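Local coordinates for insecticidal protein (Brevibacillus laterosporus, PDB 7ML9) that is an insecticidal toxin active against the western corn rootworm and probably kills cells by forming beta-barrel pores in membranes, at residues 92-97 with 218-223; 214-219 with 270-275. One frame throughout, in Å; residues are numbered along the deposited sequence.

Contact 1 of 2, residues 92-97 with 218-223; sequences WATLEG and NLYANV
Trp92, Ala93 and Thr94 run antiparallel to Tyr220, Leu219 and Asn218, the two strand axes at 151°, with Trp92-Tyr220 and Thr94-Asn218 as hydrogen-bonded pairs on either side of the non-hydrogen-bonded pair Ala93-Leu219. Each hydrogen-bonded pair closes a two-bond ring, Tyr220 N to Trp92 O at 2.9 Å and Asn218 N to Thr94 O at 2.9 Å among them. On the face that carries Trp92, Thr94, Asn218 and Tyr220, the indole leans across to the partner strand: CG stands between the backbone N and the carbonyl carbon (chi1 69°), which lays the indole over the CB of Tyr220. That CB sits 3.5 Å from the centroid of the six-membered ring, a CH-pi contact. The phenol ring itself is slid off, its plane 26° from that of the pyrrole ring and the two barely overlapping. Thr94 OG1 lies at the edge of the phenol, 3.7 Å from Tyr220 CE2, and one water bridges OG1 and Tyr220 OH, each 2.9 Å from the water oxygen, tying the far end of the ring back to the other strand. Further along, the CB and CG of Glu96 pack against the Asn218 amide, and the Glu96 side chain comes within about 3 Å of a bound samarium(III) ion. The reverse face is apolar, Ala93 CB meeting Leu219 CD2 at 3.7 Å. In the long sheet of this ETX/MTX2-family protein, strand 266-289 flanks 201-229 on its other side, Ala93 rests on Ala154 and Met156 of strand 153-160, and Leu219 reaches Phe173.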
loop_
_atom_site.group_PDB
_atom_site.type_symbol
_atom_site.label_atom_id
_atom_site.label_comp_id
_atom_site.label_asym_id
_atom_site.label_seq_id
_atom_site.Cartn_x
_atom_site.Cartn_y
_atom_site.Cartn_z
ATOM N N TRP A 92 10.967 0.070 -0.710
ATOM C CA TRP A 92 10.021 -0.260 -1.769
ATOM C C TRP A 92 8.708 -0.699 -1.136
ATOM O O TRP A 92 8.616 -0.918 0.074
ATOM C CB TRP A 92 10.590 -1.325 -2.722
ATOM C CG TRP A 92 10.761 -2.720 -2.163
ATOM C CD1 TRP A 92 9.924 -3.789 -2.350
ATOM C CD2 TRP A 92 11.860 -3.210 -1.372
ATOM N NE1 TRP A 92 10.423 -4.906 -1.713
ATOM C CE2 TRP A 92 11.610 -4.577 -1.107
ATOM C CE3 TRP A 92 13.024 -2.624 -0.861
ATOM C CZ2 TRP A 92 12.478 -5.364 -0.341
ATOM C CZ3 TRP A 92 13.884 -3.406 -0.104
ATOM C CH2 TRP A 92 13.604 -4.759 0.151
ATOM N N ALA A 93 7.676 -0.814 -1.968
ATOM C CA ALA A 93 6.354 -1.190 -1.490
ATOM C C ALA A 93 5.691 -2.051 -2.545
ATOM O O ALA A 93 5.814 -1.779 -3.743
ATOM C CB ALA A 93 5.499 0.038 -1.172
ATOM N N THR A 94 5.043 -3.121 -2.105
ATOM C CA THR A 94 4.452 -4.079 -3.020
ATOM C C THR A 94 3.027 -4.378 -2.586
ATOM O O THR A 94 2.678 -4.289 -1.404
ATOM C CB THR A 94 5.261 -5.391 -3.108
ATOM O OG1 THR A 94 5.127 -6.131 -1.889
ATOM C CG2 THR A 94 6.726 -5.092 -3.347
ATOM N N LEU A 95 2.210 -4.728 -3.572
ATOM C CA LEU A 95 0.834 -5.105 -3.313
ATOM C C LEU A 95 0.800 -6.376 -2.481
ATOM O O LEU A 95 1.548 -7.324 -2.732
ATOM C CB LEU A 95 0.094 -5.308 -4.635
ATOM C CG LEU A 95 -1.393 -5.602 -4.503
ATOM C CD1 LEU A 95 -2.114 -4.379 -3.977
ATOM C CD2 LEU A 95 -1.936 -6.029 -5.853
ATOM N N GLU A 96 -0.066 -6.388 -1.474
ATOM C CA GLU A 96 -0.128 -7.476 -0.507
ATOM C C GLU A 96 -1.476 -8.177 -0.615
ATOM O O GLU A 96 -2.517 -7.581 -0.312
ATOM C CB GLU A 96 0.104 -6.947 0.902
ATOM C CG GLU A 96 0.525 -8.030 1.857
ATOM C CD GLU A 96 -0.626 -8.562 2.635
ATOM O OE1 GLU A 96 -0.918 -9.767 2.507
ATOM O OE2 GLU A 96 -1.234 -7.763 3.375
ATOM N N GLY A 97 -1.453 -9.442 -1.030
ATOM C CA GLY A 97 -2.684 -10.203 -1.145
ATOM C C GLY A 97 -3.488 -9.817 -2.378
ATOM O O GLY A 97 -2.957 -9.316 -3.375
ATOM N N ASN A 218 2.639 -4.056 1.480
ATOM C CA ASN A 218 3.829 -4.284 2.295
ATOM C C ASN A 218 4.844 -3.177 2.029
ATOM O O ASN A 218 5.126 -2.845 0.872
ATOM C CB ASN A 218 4.458 -5.637 1.986
ATOM C CG ASN A 218 3.568 -6.787 2.350
ATOM O OD1 ASN A 218 3.482 -7.760 1.609
ATOM N ND2 ASN A 218 2.884 -6.679 3.476
ATOM N N LEU A 219 5.384 -2.609 3.097
ATOM C CA LEU A 219 6.432 -1.597 3.034
ATOM C C LEU A 219 7.738 -2.240 3.494
ATOM O O LEU A 219 7.753 -2.941 4.513
ATOM C CB LEU A 219 6.080 -0.406 3.924
ATOM C CG LEU A 219 4.642 0.116 3.755
ATOM C CD1 LEU A 219 4.392 1.261 4.714
ATOM C CD2 LEU A 219 4.415 0.554 2.330
ATOM N N TYR A 220 8.814 -2.045 2.730
ATOM C CA TYR A 220 10.084 -2.726 2.993
ATOM C C TYR A 220 11.212 -1.713 2.983
ATOM O O TYR A 220 11.238 -0.803 2.150
ATOM C CB TYR A 220 10.407 -3.810 1.941
ATOM C CG TYR A 220 9.459 -4.980 1.904
ATOM C CD1 TYR A 220 9.471 -5.943 2.898
ATOM C CD2 TYR A 220 8.545 -5.128 0.861
ATOM C CE1 TYR A 220 8.613 -7.027 2.863
ATOM C CE2 TYR A 220 7.680 -6.206 0.821
ATOM C CZ TYR A 220 7.718 -7.154 1.820
ATOM O OH TYR A 220 6.853 -8.222 1.790
ATOM N N ALA A 221 12.159 -1.867 3.896
ATOM C CA ALA A 221 13.395 -1.106 3.807
ATOM C C ALA A 221 14.554 -2.065 4.024
ATOM O O ALA A 221 14.494 -2.925 4.912
ATOM C CB ALA A 221 13.415 0.039 4.828
ATOM N N ASN A 222 15.582 -1.941 3.197
ATOM C CA ASN A 222 16.821 -2.688 3.354
ATOM C C ASN A 222 17.801 -1.761 4.058
ATOM O O ASN A 222 18.099 -0.674 3.545
ATOM C CB ASN A 222 17.350 -3.141 1.993
ATOM C CG ASN A 222 18.649 -3.933 2.086
ATOM O OD1 ASN A 222 19.645 -3.472 2.647
ATOM N ND2 ASN A 222 18.646 -5.124 1.505
ATOM N N VAL A 223 18.272 -2.165 5.242
ATOM C CA VAL A 223 19.137 -1.308 6.047
ATOM C C VAL A 223 20.423 -2.051 6.393
ATOM O O VAL A 223 20.432 -3.273 6.574
ATOM C CB VAL A 223 18.439 -0.800 7.333
ATOM C CG1 VAL A 223 17.079 -0.177 7.011
ATOM C CG2 VAL A 223 18.257 -1.910 8.317
HETATM O O HOH W 1 5.734 -8.694 -0.792
#

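Contact 2 of 2, residues 214-219 with 270-275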
loop_
_atom_site.group_PDB
_atom_site.type_symbol
_atom_site.label_atom_id
_atom_site.label_comp_id
_atom_site.label_asym_id
_atom_site.label_seq_id
_atom_site.Cartn_x
_atom_site.Cartn_y
_atom_site.Cartn_z
ATOM N N SER A 214 -9.943 -1.546 -2.652
ATOM C CA SER A 214 -9.164 -1.290 -1.448
ATOM C C SER A 214 -8.289 -2.503 -1.178
ATOM O O SER A 214 -8.597 -3.621 -1.611
ATOM C CB SER A 214 -10.046 -0.981 -0.240
ATOM O OG SER A 214 -10.902 -2.063 0.048
ATOM N N GLY A 215 -7.189 -2.271 -0.485
ATOM C CA GLY A 215 -6.289 -3.366 -0.226
ATOM C C GLY A 215 -5.189 -2.983 0.729
ATOM O O GLY A 215 -5.289 -2.002 1.467
ATOM N N GLU A 216 -4.135 -3.779 0.682
ATOM C CA GLU A 216 -3.033 -3.692 1.622
ATOM C C GLU A 216 -1.734 -3.633 0.849
ATOM O O GLU A 216 -1.621 -4.163 -0.261
ATOM C CB GLU A 216 -3.008 -4.895 2.561
ATOM C CG GLU A 216 -4.264 -5.084 3.366
ATOM C CD GLU A 216 -4.106 -4.605 4.786
ATOM O OE1 GLU A 216 -3.013 -4.076 5.107
ATOM O OE2 GLU A 216 -5.061 -4.768 5.583
ATOM N N ALA A 217 -0.748 -2.999 1.463
ATOM C CA ALA A 217 0.584 -2.894 0.907
ATOM C C ALA A 217 1.589 -3.378 1.945
ATOM O O ALA A 217 1.400 -3.150 3.142
ATOM C CB ALA A 217 0.895 -1.454 0.517
ATOM N N ASN A 218 2.639 -4.056 1.480
ATOM C CA ASN A 218 3.829 -4.284 2.295
ATOM C C ASN A 218 4.844 -3.177 2.029
ATOM O O ASN A 218 5.126 -2.845 0.872
ATOM C CB ASN A 218 4.458 -5.637 1.986
ATOM C CG ASN A 218 3.568 -6.787 2.350
ATOM O OD1 ASN A 218 3.482 -7.760 1.609
ATOM N ND2 ASN A 218 2.884 -6.679 3.476
ATOM N N LEU A 219 5.384 -2.609 3.097
ATOM C CA LEU A 219 6.432 -1.597 3.034
ATOM C C LEU A 219 7.738 -2.240 3.494
ATOM O O LEU A 219 7.753 -2.941 4.513
ATOM C CB LEU A 219 6.080 -0.406 3.924
ATOM C CG LEU A 219 4.642 0.116 3.755
ATOM C CD1 LEU A 219 4.392 1.261 4.714
ATOM C CD2 LEU A 219 4.415 0.554 2.330
ATOM N N LYS A 270 10.004 -4.798 7.628
ATOM C CA LYS A 270 8.711 -4.770 6.948
ATOM C C LYS A 270 7.714 -3.955 7.751
ATOM O O LYS A 270 7.604 -4.134 8.968
ATOM C CB LYS A 270 8.166 -6.182 6.737
ATOM C CG LYS A 270 6.885 -6.227 5.898
ATOM C CD LYS A 270 6.228 -7.598 5.946
ATOM C CE LYS A 270 5.038 -7.587 6.897
ATOM N NZ LYS A 270 3.877 -6.834 6.335
ATOM N N GLY A 271 6.998 -3.055 7.065
ATOM C CA GLY A 271 5.833 -2.384 7.612
ATOM C C GLY A 271 4.620 -2.631 6.722
ATOM O O GLY A 271 4.662 -3.512 5.851
ATOM N N GLN A 272 3.552 -1.862 6.912
ATOM C CA GLN A 272 2.286 -2.135 6.238
ATOM C C GLN A 272 1.530 -0.841 5.974
ATOM O O GLN A 272 1.597 0.110 6.757
ATOM C CB GLN A 272 1.378 -3.047 7.069
ATOM C CG GLN A 272 1.388 -4.498 6.661
ATOM C CD GLN A 272 0.615 -5.365 7.639
ATOM O OE1 GLN A 272 1.115 -6.395 8.113
ATOM N NE2 GLN A 272 -0.619 -4.953 7.945
ATOM N N GLY A 273 0.744 -0.849 4.892
ATOM C CA GLY A 273 -0.192 0.227 4.637
ATOM C C GLY A 273 -1.485 -0.304 4.040
ATOM O O GLY A 273 -1.609 -1.494 3.719
ATOM N N THR A 274 -2.463 0.596 3.930
ATOM C CA THR A 274 -3.718 0.323 3.242
ATOM C C THR A 274 -3.882 1.332 2.115
ATOM O O THR A 274 -3.205 2.362 2.080
ATOM C CB THR A 274 -4.936 0.407 4.184
ATOM O OG1 THR A 274 -4.956 1.679 4.850
ATOM C CG2 THR A 274 -4.916 -0.708 5.213
ATOM N N PHE A 275 -4.771 1.025 1.172
ATOM C CA PHE A 275 -5.063 1.983 0.107
ATOM C C PHE A 275 -6.495 1.793 -0.367
ATOM O O PHE A 275 -7.116 0.750 -0.145
ATOM C CB PHE A 275 -4.108 1.839 -1.084
ATOM C CG PHE A 275 -4.309 0.564 -1.857
ATOM C CD1 PHE A 275 -3.645 -0.594 -1.481
ATOM C CD2 PHE A 275 -5.171 0.517 -2.949
ATOM C CE1 PHE A 275 -3.829 -1.777 -2.180
ATOM C CE2 PHE A 275 -5.365 -0.659 -3.651
ATOM C CZ PHE A 275 -4.689 -1.811 -3.271
HETATM O O HOH W 2 -2.668 -2.831 7.391
#
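Phe275 turns its ring beneath the backbone of Gly215, so that Gly215 N lies over the ring centre, 3.7 Å above its plane. With chi1 at 69° the ring leans over the partner strand, where Phe275 CE1 comes within 3.4 Å of Gly215 C. Glu216 and Thr274 stand side by side on the other face, pointing the same way, while Glu216 and Gln272 cross obliquely with carboxylate and amide planes 82° apart. A water spans these two: it donates to Glu216 OE1 at 2.6 Å and accepts from Gln272 NE2 at 3.0 Å. The backbones form an unbroken antiparallel ladder, with hydrogen-bonded pairs Gly215-Phe275, Ala217-Gly273 and Leu219-Gly271, in the elongated sheet expected of an aerolysin-type beta-pore-forming toxin. Leu219 N reaches Gly271 O from well above the carbonyl plane, with a C=O...N angle of 116°, whereas the return bond from Gly271 N to Leu219 O is short at 2.7 Å. Leu219 lays its CD1 3.6 Å from Gln272 O, over a strand that presents glycine at 271 and 273. The Lys270 chain, bent at its outer torsions, runs forward alongside its strand and brings NZ close to the Asn218 amide; NZ makes weak bonds to Gln272 OE1 and Gly271 O. Phe275 also meets the ring of Phe158, and with Ala217 and Leu219 it touches Tyr171. A bound acetate, probably from the crystallisation liquor, lies about 3 Å from the Glu216 side chain, and a samarium(III) ion about 4 Å from it.

Of the three strands involved, 86-115 comes first from the N terminus; 120 intervening residues, 84 of them strand, separate its segment 92-97 from 218-223, which closes contact 1. Strand 201-229 pairs again: its segment 214-219 meets 270-275 after 50 intervening residues that include helix 242-252, closing contact 2. The contacts share Asn218 and Leu219, and the two spans overlap at 214-223, crossing there rather than nesting. Strand 201-229 is thus the central one of three, with 86-115 and 266-289 as its neighbours. The centres lie 8 Å apart, and the contacts touch directly: Glu96 N is 3.0 Å from Glu216 O, a probable hydrogen bond, and Leu95 packs on Phe275.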